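Local coordinates for heat shock protein, putative (Plasmodium falciparum, PDB 1Y6Z), which is a putative heat shock protein of the Hsp90 family, here its middle domain, and probably acts as an ATP-dependent chaperone that binds unfolded proteins, at residues 53-66 / 149-161. Numbering follows the deposited sequence.
Sequences IPGSLPWELSKNMF and KFLNTFGKYLKIG
Tyr-157 reaches from the helix into the loop and donates from OH to Met-65 O at 2.6 Å. The carbonyl receives this bond in its own plane, on a lone pair. A water widens the polar link. It donates to Tyr-157 OH and to Leu-61 O, and it accepts from Lys-156 NZ, so the hydroxyl is gripped by both water and carbonyl. Lys-156 gets there on an extended chain that slides past Met-65 in the opposite direction.

Tyr-157 turns its edge to the face of Phe-66 in an offset T-shaped pair, with planes at 83°. Met-65 SD stands above the Tyr-157 face, a distant Met-aromatic contact 5.3 Å from the ring centroid. Phe-154 meets the loop with its edge: Pro-54 O lies 3.2 Å from Phe-154 CE1, and Pro-58 CD is in the ring plane.

Apolar side chains also pack across the contact. Met-65 and Ile-160 reach toward each other tip to tip, with Met-65 SD 3.4 Å from Ile-160 CD1. With CG anti to the backbone N (chi1 -164°), Leu-57 brings CD1 against Tyr-157 CE1, crossing at about a right angle. Ile-53 CG2 lies at the Phe-150 ring edge, 3.6 Å from Phe-150 CD1.

Within this Hsp90 middle domain, the contact joins the end of strand 47-53 and the following loop to helix 145-164. Phe-96 stacks on Phe-154, helix 121-141 packs against Ile-53 and Phe-150, and Ile-238 of helix 237-249 touches Met-65 and Ile-160.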
loop_
_atom_site.group_PDB
_atom_site.type_symbol
_atom_site.label_atom_id
_atom_site.label_comp_id
_atom_site.label_asym_id
_atom_site.label_seq_id
_atom_site.Cartn_x
_atom_site.Cartn_y
_atom_site.Cartn_z
ATOM N N ILE B 53 -12.589 -0.650 -13.708
ATOM C CA ILE B 53 -12.103 0.529 -14.370
ATOM C C ILE B 53 -12.585 0.401 -15.793
ATOM O O ILE B 53 -12.253 -0.590 -16.491
ATOM C CB ILE B 53 -10.581 0.596 -14.331
ATOM C CG1 ILE B 53 -10.134 0.764 -12.878
ATOM C CG2 ILE B 53 -10.042 1.773 -15.201
ATOM C CD1 ILE B 53 -8.612 0.815 -12.775
ATOM N N PRO B 54 -13.406 1.349 -16.230
ATOM C CA PRO B 54 -13.963 1.283 -17.584
ATOM C C PRO B 54 -12.879 1.352 -18.647
ATOM O O PRO B 54 -11.811 1.879 -18.379
ATOM C CB PRO B 54 -14.886 2.546 -17.641
ATOM C CG PRO B 54 -15.296 2.707 -16.219
ATOM C CD PRO B 54 -13.969 2.491 -15.493
ATOM N N GLY B 55 -13.170 0.846 -19.847
ATOM C CA GLY B 55 -12.268 0.995 -20.997
ATOM C C GLY B 55 -12.132 2.385 -21.609
ATOM O O GLY B 55 -11.166 2.647 -22.351
ATOM N N SER B 56 -13.121 3.250 -21.348
ATOM C CA SER B 56 -13.194 4.563 -21.928
ATOM C C SER B 56 -14.040 5.416 -20.999
ATOM O O SER B 56 -14.696 4.891 -20.091
ATOM C CB SER B 56 -13.792 4.539 -23.355
ATOM O OG SER B 56 -15.122 4.056 -23.347
ATOM N N LEU B 57 -14.074 6.724 -21.228
ATOM C CA LEU B 57 -14.808 7.614 -20.316
ATOM C C LEU B 57 -16.307 7.262 -20.293
ATOM O O LEU B 57 -16.932 7.173 -21.380
ATOM C CB LEU B 57 -14.528 9.060 -20.712
ATOM C CG LEU B 57 -14.822 10.234 -19.805
ATOM C CD1 LEU B 57 -14.116 10.052 -18.398
ATOM C CD2 LEU B 57 -14.410 11.547 -20.527
ATOM N N PRO B 58 -16.910 7.004 -19.097
ATOM C CA PRO B 58 -18.353 6.775 -19.127
ATOM C C PRO B 58 -19.080 7.978 -19.750
ATOM O O PRO B 58 -18.586 9.094 -19.677
ATOM C CB PRO B 58 -18.730 6.647 -17.642
ATOM C CG PRO B 58 -17.481 6.096 -16.984
ATOM C CD PRO B 58 -16.346 6.759 -17.739
ATOM N N TRP B 59 -20.232 7.736 -20.363
ATOM C CA TRP B 59 -20.935 8.823 -21.064
ATOM C C TRP B 59 -21.435 9.863 -20.054
ATOM O O TRP B 59 -21.406 11.075 -20.323
ATOM C CB TRP B 59 -22.072 8.254 -21.980
ATOM C CG TRP B 59 -21.454 7.463 -23.144
ATOM C CD1 TRP B 59 -21.378 6.112 -23.284
ATOM C CD2 TRP B 59 -20.671 8.017 -24.202
ATOM N NE1 TRP B 59 -20.643 5.795 -24.424
ATOM C CE2 TRP B 59 -20.202 6.961 -24.990
ATOM C CE3 TRP B 59 -20.335 9.330 -24.563
ATOM C CZ2 TRP B 59 -19.387 7.174 -26.118
ATOM C CZ3 TRP B 59 -19.555 9.551 -25.696
ATOM C CH2 TRP B 59 -19.115 8.473 -26.484
ATOM N N GLU B 60 -21.864 9.416 -18.878
ATOM C CA GLU B 60 -22.174 10.341 -17.770
ATOM C C GLU B 60 -21.041 11.349 -17.466
ATOM O O GLU B 60 -21.298 12.396 -16.880
ATOM C CB GLU B 60 -22.452 9.586 -16.459
ATOM C CG GLU B 60 -23.584 8.607 -16.493
ATOM C CD GLU B 60 -23.125 7.206 -16.901
ATOM O OE1 GLU B 60 -21.935 7.049 -17.199
ATOM O OE2 GLU B 60 -23.951 6.267 -16.946
ATOM N N LEU B 61 -19.810 11.052 -17.890
ATOM C CA LEU B 61 -18.685 11.901 -17.567
ATOM C C LEU B 61 -18.068 12.531 -18.792
ATOM O O LEU B 61 -16.959 13.056 -18.745
ATOM C CB LEU B 61 -17.600 11.081 -16.819
ATOM C CG LEU B 61 -18.088 10.395 -15.533
ATOM C CD1 LEU B 61 -16.911 9.563 -14.946
ATOM C CD2 LEU B 61 -18.515 11.529 -14.600
ATOM N N SER B 62 -18.751 12.433 -19.911
ATOM C CA SER B 62 -18.146 12.891 -21.154
ATOM C C SER B 62 -18.493 14.343 -21.485
ATOM O O SER B 62 -18.158 14.824 -22.576
ATOM C CB SER B 62 -18.590 11.998 -22.295
ATOM O OG SER B 62 -18.120 12.586 -23.518
ATOM N N LYS B 63 -19.243 15.004 -20.613
ATOM C CA LYS B 63 -19.598 16.427 -20.823
ATOM C C LYS B 63 -18.930 17.295 -19.766
ATOM O O LYS B 63 -18.151 18.157 -20.106
ATOM C CB LYS B 63 -21.109 16.657 -20.853
ATOM C CG LYS B 63 -21.809 16.118 -22.124
ATOM C CD LYS B 63 -23.356 16.217 -21.962
ATOM C CE LYS B 63 -24.116 15.610 -23.152
ATOM N NZ LYS B 63 -25.545 15.284 -22.871
ATOM N N ASN B 64 -19.245 17.070 -18.502
ATOM C CA ASN B 64 -18.458 17.614 -17.394
ATOM C C ASN B 64 -17.627 16.521 -16.700
ATOM O O ASN B 64 -18.075 15.386 -16.569
ATOM C CB ASN B 64 -19.377 18.238 -16.337
ATOM C CG ASN B 64 -18.613 19.057 -15.295
ATOM O OD1 ASN B 64 -18.702 18.780 -14.085
ATOM N ND2 ASN B 64 -17.818 20.056 -15.767
ATOM N N MET B 65 -16.467 16.894 -16.175
ATOM C CA MET B 65 -15.667 15.964 -15.362
ATOM C C MET B 65 -16.452 15.263 -14.283
ATOM O O MET B 65 -16.158 14.122 -13.924
ATOM C CB MET B 65 -14.489 16.676 -14.707
ATOM C CG MET B 65 -13.230 16.588 -15.500
ATOM S SD MET B 65 -11.909 16.865 -14.369
ATOM C CE MET B 65 -12.459 18.290 -13.532
ATOM N N PHE B 66 -17.427 15.945 -13.720
ATOM C CA PHE B 66 -18.209 15.304 -12.682
ATOM C C PHE B 66 -19.679 15.320 -13.041
ATOM O O PHE B 66 -20.144 16.271 -13.686
ATOM C CB PHE B 66 -17.894 15.903 -11.299
ATOM C CG PHE B 66 -16.432 15.746 -10.902
ATOM C CD1 PHE B 66 -15.957 14.523 -10.407
ATOM C CD2 PHE B 66 -15.539 16.805 -11.038
ATOM C CE1 PHE B 66 -14.588 14.363 -10.062
ATOM C CE2 PHE B 66 -14.184 16.666 -10.665
ATOM C CZ PHE B 66 -13.711 15.430 -10.196
ATOM N N LYS B 149 -2.759 4.121 -21.402
ATOM C CA LYS B 149 -4.194 4.268 -21.723
ATOM C C LYS B 149 -5.039 4.693 -20.524
ATOM O O LYS B 149 -5.762 5.684 -20.583
ATOM C CB LYS B 149 -4.730 2.930 -22.201
ATOM C CG LYS B 149 -6.117 2.985 -22.736
ATOM C CD LYS B 149 -6.442 1.615 -23.306
ATOM C CE LYS B 149 -6.956 1.752 -24.710
ATOM N NZ LYS B 149 -8.251 1.070 -24.843
ATOM N N PHE B 150 -4.889 3.971 -19.416
ATOM C CA PHE B 150 -5.536 4.399 -18.178
ATOM C C PHE B 150 -5.198 5.873 -17.843
ATOM O O PHE B 150 -6.092 6.677 -17.616
ATOM C CB PHE B 150 -5.185 3.450 -17.021
ATOM C CG PHE B 150 -5.696 3.925 -15.707
ATOM C CD1 PHE B 150 -7.050 3.760 -15.370
ATOM C CD2 PHE B 150 -4.836 4.555 -14.802
ATOM C CE1 PHE B 150 -7.536 4.236 -14.180
ATOM C CE2 PHE B 150 -5.288 5.020 -13.598
ATOM C CZ PHE B 150 -6.639 4.888 -13.279
ATOM N N LEU B 151 -3.914 6.253 -17.786
ATOM C CA LEU B 151 -3.594 7.647 -17.446
ATOM C C LEU B 151 -4.082 8.642 -18.498
ATOM O O LEU B 151 -4.567 9.730 -18.161
ATOM C CB LEU B 151 -2.091 7.842 -17.149
ATOM C CG LEU B 151 -1.542 7.154 -15.875
ATOM C CD1 LEU B 151 -0.024 7.439 -15.854
ATOM C CD2 LEU B 151 -2.192 7.564 -14.568
ATOM N N ASN B 152 -3.973 8.271 -19.772
ATOM C CA ASN B 152 -4.523 9.166 -20.854
ATOM C C ASN B 152 -6.028 9.478 -20.703
ATOM O O ASN B 152 -6.468 10.586 -21.022
ATOM C CB ASN B 152 -4.292 8.557 -22.249
ATOM C CG ASN B 152 -2.830 8.641 -22.723
ATOM O OD1 ASN B 152 -2.431 7.903 -23.646
ATOM N ND2 ASN B 152 -2.040 9.497 -22.099
ATOM N N THR B 153 -6.806 8.523 -20.183
ATOM C CA THR B 153 -8.294 8.665 -20.019
ATOM C C THR B 153 -8.706 9.178 -18.633
ATOM O O THR B 153 -9.585 10.061 -18.528
ATOM C CB THR B 153 -8.982 7.295 -20.227
ATOM O OG1 THR B 153 -8.419 6.661 -21.391
ATOM C CG2 THR B 153 -10.585 7.374 -20.300
ATOM N N PHE B 154 -8.099 8.583 -17.588
ATOM C CA PHE B 154 -8.521 8.794 -16.213
ATOM C C PHE B 154 -7.478 9.468 -15.312
ATOM O O PHE B 154 -7.761 9.803 -14.172
ATOM C CB PHE B 154 -8.937 7.452 -15.577
ATOM C CG PHE B 154 -10.060 6.781 -16.276
ATOM C CD1 PHE B 154 -9.846 5.554 -16.942
ATOM C CD2 PHE B 154 -11.362 7.332 -16.252
ATOM C CE1 PHE B 154 -10.912 4.859 -17.631
ATOM C CE2 PHE B 154 -12.458 6.665 -16.942
ATOM C CZ PHE B 154 -12.211 5.418 -17.649
ATOM N N GLY B 155 -6.296 9.741 -15.865
ATOM C CA GLY B 155 -5.240 10.474 -15.132
ATOM C C GLY B 155 -5.674 11.807 -14.559
ATOM O O GLY B 155 -5.172 12.192 -13.509
ATOM N N LYS B 156 -6.589 12.535 -15.251
ATOM C CA LYS B 156 -7.103 13.777 -14.714
ATOM C C LYS B 156 -7.778 13.551 -13.370
ATOM O O LYS B 156 -7.658 14.390 -12.465
ATOM C CB LYS B 156 -8.084 14.452 -15.702
ATOM C CG LYS B 156 -9.224 13.495 -16.179
ATOM C CD LYS B 156 -9.972 14.121 -17.388
ATOM C CE LYS B 156 -11.355 13.477 -17.522
ATOM N NZ LYS B 156 -12.143 14.200 -18.670
ATOM N N TYR B 157 -8.472 12.403 -13.218
ATOM C CA TYR B 157 -9.176 12.111 -11.940
ATOM C C TYR B 157 -8.161 11.880 -10.808
ATOM O O TYR B 157 -8.365 12.294 -9.697
ATOM C CB TYR B 157 -10.108 10.903 -12.078
ATOM C CG TYR B 157 -11.291 11.264 -12.903
ATOM C CD1 TYR B 157 -11.374 10.891 -14.230
ATOM C CD2 TYR B 157 -12.288 12.052 -12.373
ATOM C CE1 TYR B 157 -12.526 11.271 -15.010
ATOM C CE2 TYR B 157 -13.461 12.430 -13.141
ATOM C CZ TYR B 157 -13.564 12.042 -14.428
ATOM O OH TYR B 157 -14.654 12.481 -15.219
ATOM N N LEU B 158 -7.103 11.192 -11.135
ATOM C CA LEU B 158 -6.062 10.908 -10.111
ATOM C C LEU B 158 -5.433 12.214 -9.639
ATOM O O LEU B 158 -5.226 12.416 -8.437
ATOM C CB LEU B 158 -5.052 9.955 -10.708
ATOM C CG LEU B 158 -5.388 8.463 -10.586
ATOM C CD1 LEU B 158 -6.696 8.034 -11.314
ATOM C CD2 LEU B 158 -4.165 7.635 -11.097
ATOM N N LYS B 159 -5.243 13.156 -10.589
ATOM C CA LYS B 159 -4.641 14.491 -10.298
ATOM C C LYS B 159 -5.531 15.230 -9.359
ATOM O O LYS B 159 -5.050 15.802 -8.393
ATOM C CB LYS B 159 -4.377 15.267 -11.583
ATOM C CG LYS B 159 -3.114 14.803 -12.312
ATOM C CD LYS B 159 -3.092 15.341 -13.758
ATOM C CE LYS B 159 -2.020 14.685 -14.598
ATOM N NZ LYS B 159 -2.379 15.014 -16.063
ATOM N N ILE B 160 -6.853 15.145 -9.593
ATOM C CA ILE B 160 -7.850 15.717 -8.650
ATOM C C ILE B 160 -7.807 14.990 -7.295
ATOM O O ILE B 160 -7.897 15.631 -6.249
ATOM C CB ILE B 160 -9.257 15.721 -9.253
ATOM C CG1 ILE B 160 -9.351 16.779 -10.359
ATOM C CG2 ILE B 160 -10.378 16.002 -8.169
ATOM C CD1 ILE B 160 -10.362 16.361 -11.398
ATOM N N GLY B 161 -7.658 13.666 -7.322
ATOM C CA GLY B 161 -7.475 12.906 -6.075
ATOM C C GLY B 161 -6.323 13.417 -5.199
ATOM O O GLY B 161 -6.469 13.530 -3.966
HETATM O O HOH W 1 -14.447 13.405 -17.821
#